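Local coordinates for protein lipase-specific foldase (Burkholderia glumae, PDB 2ES4) that assists the folding of the extracellular lipase during its passage through the periplasm, binding it as a dedicated chaperone, at residues B[97-100]-B[101-105]; B[106-109]-B[110-114]. All blocks are in the same frame, centred on the assembly; numbering follows the deposited sequence.

Interaction 1: B[97-100]-B[101-105]; sequences GELT and PAALD
T100 and A103 meet where the loop that follows helix 84-90 turns into helix 101-116, with T100 at the N-cap. Two hydrogen bonds join the loop end to the first turn. In the first, the T100 hydroxyl oxygen accepts from the backbone: A103 N lies 3.0 Å from T100 OG1, with an N-H...O angle of 157°. The T100 side chain is rotated so that OG1 sits between its own backbone N and carbonyl carbon (chi1 63°), which swings the oxygen over the start of the helix. In the second, L104 N donates to T100 O at 2.9 Å, the first i to i+4 bond that reaches back out of the helix; D105 N then continues the pattern to P101 O. P101 suits the first position after the cap: N-H groups of the first turn have no i-4 carbonyl within the helix, so the proline loses no helical bond.

Apolar contacts lie alongside these bonds. L99 CB packs 4.1 Å from A103 CB. Its CD1 branch runs on to L104, reaching 4.1 Å from L104 CA and 4.4 Å from L104 CD1. On the hydroxyl side, the A103 methyl comes within 3.2 Å of T100 OG1, so that oxygen is flanked by carbon as well as held by the amide.

Charged groups find partners further off. D105 OD1 pairs with R133 and accepts from W129 NE1, tying the new helix to helix 120-137. E98 OE1 accepts from A62 N, and OE2 makes a weak hydrogen bond to a polar side chain of the other protein chain. The whole is a threonine N-cap followed by proline, with L99 and L104 forming a hydrophobic staple across the cap.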
loop_
_atom_site.group_PDB
_atom_site.type_symbol
_atom_site.label_atom_id
_atom_site.label_comp_id
_atom_site.label_asym_id
_atom_site.label_seq_id
_atom_site.Cartn_x
_atom_site.Cartn_y
_atom_site.Cartn_z
ATOM N N GLY B 97 -20.035 -1.246 -2.414
ATOM C CA GLY B 97 -19.969 -2.692 -2.325
ATOM C C GLY B 97 -20.693 -3.289 -1.134
ATOM O O GLY B 97 -20.889 -4.503 -1.073
ATOM N N GLU B 98 -21.089 -2.441 -0.185
ATOM C CA GLU B 98 -21.780 -2.896 1.018
ATOM C C GLU B 98 -23.213 -2.392 1.073
ATOM O O GLU B 98 -23.910 -2.609 2.066
ATOM C CB GLU B 98 -21.047 -2.411 2.273
ATOM C CG GLU B 98 -19.585 -2.741 2.310
ATOM C CD GLU B 98 -18.874 -2.206 3.531
ATOM O OE1 GLU B 98 -18.866 -0.974 3.736
ATOM O OE2 GLU B 98 -18.299 -3.025 4.271
ATOM N N LEU B 99 -23.643 -1.699 0.021
ATOM C CA LEU B 99 -24.989 -1.136 -0.031
ATOM C C LEU B 99 -25.718 -1.473 -1.312
ATOM O O LEU B 99 -25.098 -1.725 -2.349
ATOM C CB LEU B 99 -24.930 0.390 0.106
ATOM C CG LEU B 99 -24.300 1.014 1.354
ATOM C CD1 LEU B 99 -24.179 2.502 1.182
ATOM C CD2 LEU B 99 -25.109 0.650 2.581
ATOM N N THR B 100 -27.045 -1.493 -1.231
ATOM C CA THR B 100 -27.878 -1.750 -2.398
ATOM C C THR B 100 -27.865 -0.429 -3.165
ATOM O O THR B 100 -27.588 0.622 -2.567
ATOM C CB THR B 100 -29.337 -2.087 -1.995
ATOM O OG1 THR B 100 -29.928 -0.968 -1.328
ATOM C CG2 THR B 100 -29.381 -3.305 -1.114
ATOM N N PRO B 101 -28.131 -0.455 -4.491
ATOM C CA PRO B 101 -28.136 0.799 -5.257
ATOM C C PRO B 101 -29.049 1.864 -4.632
ATOM O O PRO B 101 -28.671 3.035 -4.542
ATOM C CB PRO B 101 -28.650 0.349 -6.617
ATOM C CG PRO B 101 -28.072 -1.027 -6.738
ATOM C CD PRO B 101 -28.345 -1.607 -5.394
ATOM N N ALA B 102 -30.196 1.420 -4.112
ATOM C CA ALA B 102 -31.166 2.301 -3.463
ATOM C C ALA B 102 -30.610 2.897 -2.173
ATOM O O ALA B 102 -30.722 4.102 -1.950
ATOM C CB ALA B 102 -32.454 1.554 -3.179
ATOM N N ALA B 103 -29.982 2.055 -1.348
ATOM C CA ALA B 103 -29.387 2.502 -0.086
ATOM C C ALA B 103 -28.275 3.511 -0.344
ATOM O O ALA B 103 -28.154 4.505 0.374
ATOM C CB ALA B 103 -28.842 1.333 0.680
ATOM N N LEU B 104 -27.503 3.271 -1.404
ATOM C CA LEU B 104 -26.412 4.161 -1.792
ATOM C C LEU B 104 -26.952 5.538 -2.159
ATOM O O LEU B 104 -26.468 6.553 -1.653
ATOM C CB LEU B 104 -25.633 3.573 -2.971
ATOM C CG LEU B 104 -24.491 4.398 -3.574
ATOM C CD1 LEU B 104 -23.412 4.676 -2.531
ATOM C CD2 LEU B 104 -23.919 3.658 -4.763
ATOM N N ASP B 105 -27.981 5.557 -3.004
ATOM C CA ASP B 105 -28.602 6.804 -3.437
ATOM C C ASP B 105 -29.141 7.598 -2.252
ATOM O O ASP B 105 -28.931 8.807 -2.175
ATOM C CB ASP B 105 -29.732 6.534 -4.427
ATOM C CG ASP B 105 -30.338 7.813 -4.968
ATOM O OD1 ASP B 105 -29.646 8.514 -5.732
ATOM O OD2 ASP B 105 -31.487 8.133 -4.593
#

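Interaction 2: B[106-109]-B[110-114]; sequences ALVR and REIAA
L107 and E111 run side by side in the middle of helix 101-116, one turn apart on a regular alpha-helix. The i to i+4 backbone bonds are complete here: R110, E111, I112 and A113 donate their N-H to A106, L107, V108 and R109 O, and E111 N to L107 O is 2.8 Å.

The L107 side chain brings CD1 to lie 3.8 Å from E111 CG. E111 answers with a bend: its second torsion of -93° lies away from the staggered values and folds the chain, so its methylene, rather than its carboxylate, makes the closest side-chain contact with the leucine. The same E111 CG is 3.1 Å from L107 O. E111 also packs on F88, Y91 and A68, while L107 rests on L63 and L99.

V108 and I112 form the buried pair, their side chains crossing at a slant. V108 CG1 meets I112 CD1 at 3.8 Å. I112 CG1 is anti to its carbonyl carbon and sits 3.1 Å from V108 O; its extended second torsion (176°) then carries CD1 out to the valine. Both residues pack on F89 of helix 84-90, and I112 also touches A125 and L126 of helix 120-137, so this face of helix 101-116 joins its two neighbours.

The two arginines spread apart, both with chains extended from CG to NE. R109 reaches back along the helix, its NE forming a salt bridge with D105 OD2 one turn earlier, and its side chain also touches L126 of helix 120-137. On the next turn, the A113 methyl lies 3.4 Å from R109 O.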
loop_
_atom_site.group_PDB
_atom_site.type_symbol
_atom_site.label_atom_id
_atom_site.label_comp_id
_atom_site.label_asym_id
_atom_site.label_seq_id
_atom_site.Cartn_x
_atom_site.Cartn_y
_atom_site.Cartn_z
ATOM N N ALA B 106 -29.796 6.900 -1.321
ATOM C CA ALA B 106 -30.358 7.528 -0.125
ATOM C C ALA B 106 -29.260 8.171 0.716
ATOM O O ALA B 106 -29.429 9.287 1.219
ATOM C CB ALA B 106 -31.113 6.507 0.701
ATOM N N LEU B 107 -28.118 7.487 0.807
ATOM C CA LEU B 107 -26.977 7.987 1.567
ATOM C C LEU B 107 -26.444 9.294 0.990
ATOM O O LEU B 107 -26.281 10.266 1.724
ATOM C CB LEU B 107 -25.856 6.942 1.623
ATOM C CG LEU B 107 -24.540 7.372 2.285
ATOM C CD1 LEU B 107 -24.780 7.820 3.730
ATOM C CD2 LEU B 107 -23.546 6.248 2.228
ATOM N N VAL B 108 -26.193 9.313 -0.318
ATOM C CA VAL B 108 -25.684 10.510 -0.990
ATOM C C VAL B 108 -26.619 11.701 -0.780
ATOM O O VAL B 108 -26.163 12.796 -0.457
ATOM C CB VAL B 108 -25.494 10.268 -2.498
ATOM C CG1 VAL B 108 -25.019 11.541 -3.193
ATOM C CG2 VAL B 108 -24.492 9.151 -2.718
ATOM N N ARG B 109 -27.925 11.469 -0.922
ATOM C CA ARG B 109 -28.910 12.532 -0.724
ATOM C C ARG B 109 -28.837 13.086 0.692
ATOM O O ARG B 109 -28.847 14.302 0.883
ATOM C CB ARG B 109 -30.319 12.028 -1.014
ATOM C CG ARG B 109 -30.581 11.807 -2.482
ATOM C CD ARG B 109 -31.973 11.238 -2.733
ATOM N NE ARG B 109 -32.282 11.162 -4.162
ATOM C CZ ARG B 109 -32.471 12.218 -4.953
ATOM N NH1 ARG B 109 -32.386 13.450 -4.469
ATOM N NH2 ARG B 109 -32.733 12.045 -6.241
ATOM N N ARG B 110 -28.669 12.188 1.665
ATOM C CA ARG B 110 -28.563 12.575 3.068
ATOM C C ARG B 110 -27.275 13.349 3.337
ATOM O O ARG B 110 -27.294 14.348 4.053
ATOM C CB ARG B 110 -28.638 11.344 3.976
ATOM C CG ARG B 110 -28.692 11.656 5.472
ATOM C CD ARG B 110 -28.943 10.394 6.281
ATOM N NE ARG B 110 -29.197 10.680 7.695
ATOM C CZ ARG B 110 -28.255 10.970 8.591
ATOM N NH1 ARG B 110 -28.594 11.215 9.849
ATOM N NH2 ARG B 110 -26.974 11.004 8.234
ATOM N N GLU B 111 -26.175 12.897 2.736
ATOM C CA GLU B 111 -24.873 13.545 2.912
ATOM C C GLU B 111 -24.867 14.944 2.313
ATOM O O GLU B 111 -24.342 15.878 2.918
ATOM C CB GLU B 111 -23.767 12.705 2.285
ATOM C CG GLU B 111 -23.596 11.328 2.890
ATOM C CD GLU B 111 -22.573 11.271 4.007
ATOM O OE1 GLU B 111 -22.803 11.881 5.067
ATOM O OE2 GLU B 111 -21.533 10.605 3.826
ATOM N N ILE B 112 -25.485 15.086 1.140
ATOM C CA ILE B 112 -25.589 16.383 0.470
ATOM C C ILE B 112 -26.417 17.328 1.340
ATOM O O ILE B 112 -26.019 18.470 1.579
ATOM C CB ILE B 112 -26.276 16.267 -0.907
ATOM C CG1 ILE B 112 -25.393 15.484 -1.875
ATOM C CG2 ILE B 112 -26.576 17.657 -1.471
ATOM C CD1 ILE B 112 -26.008 15.227 -3.231
ATOM N N ALA B 113 -27.550 16.821 1.828
ATOM C CA ALA B 113 -28.455 17.588 2.677
ATOM C C ALA B 113 -27.784 18.047 3.961
ATOM O O ALA B 113 -27.973 19.169 4.385
ATOM C CB ALA B 113 -29.683 16.778 3.003
ATOM N N ALA B 114 -26.951 17.194 4.547
ATOM C CA ALA B 114 -26.247 17.535 5.781
ATOM C C ALA B 114 -25.393 18.798 5.632
ATOM O O ALA B 114 -25.352 19.637 6.530
ATOM C CB ALA B 114 -25.390 16.373 6.220
#

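Overall arrangement
Both contacts belong to helix 101-116 and follow each other along the chain, their centres 13 Å apart. Interaction 1 is a surface contact at the helix start, where a side-chain hydroxyl supplements the backbone bonding. Interaction 2, further along the helix, is partly buried: the polar links between its two segments are ordinary backbone bonds, and its character comes from the V108-I112 pair packed against helices 84-90 and 120-137, with L107 and E111 lying toward the neighbouring loops. The two meet directly, as L99 CD1 packs 3.9 Å from L107 CD2, extending the apolar side of the cap onto the helix.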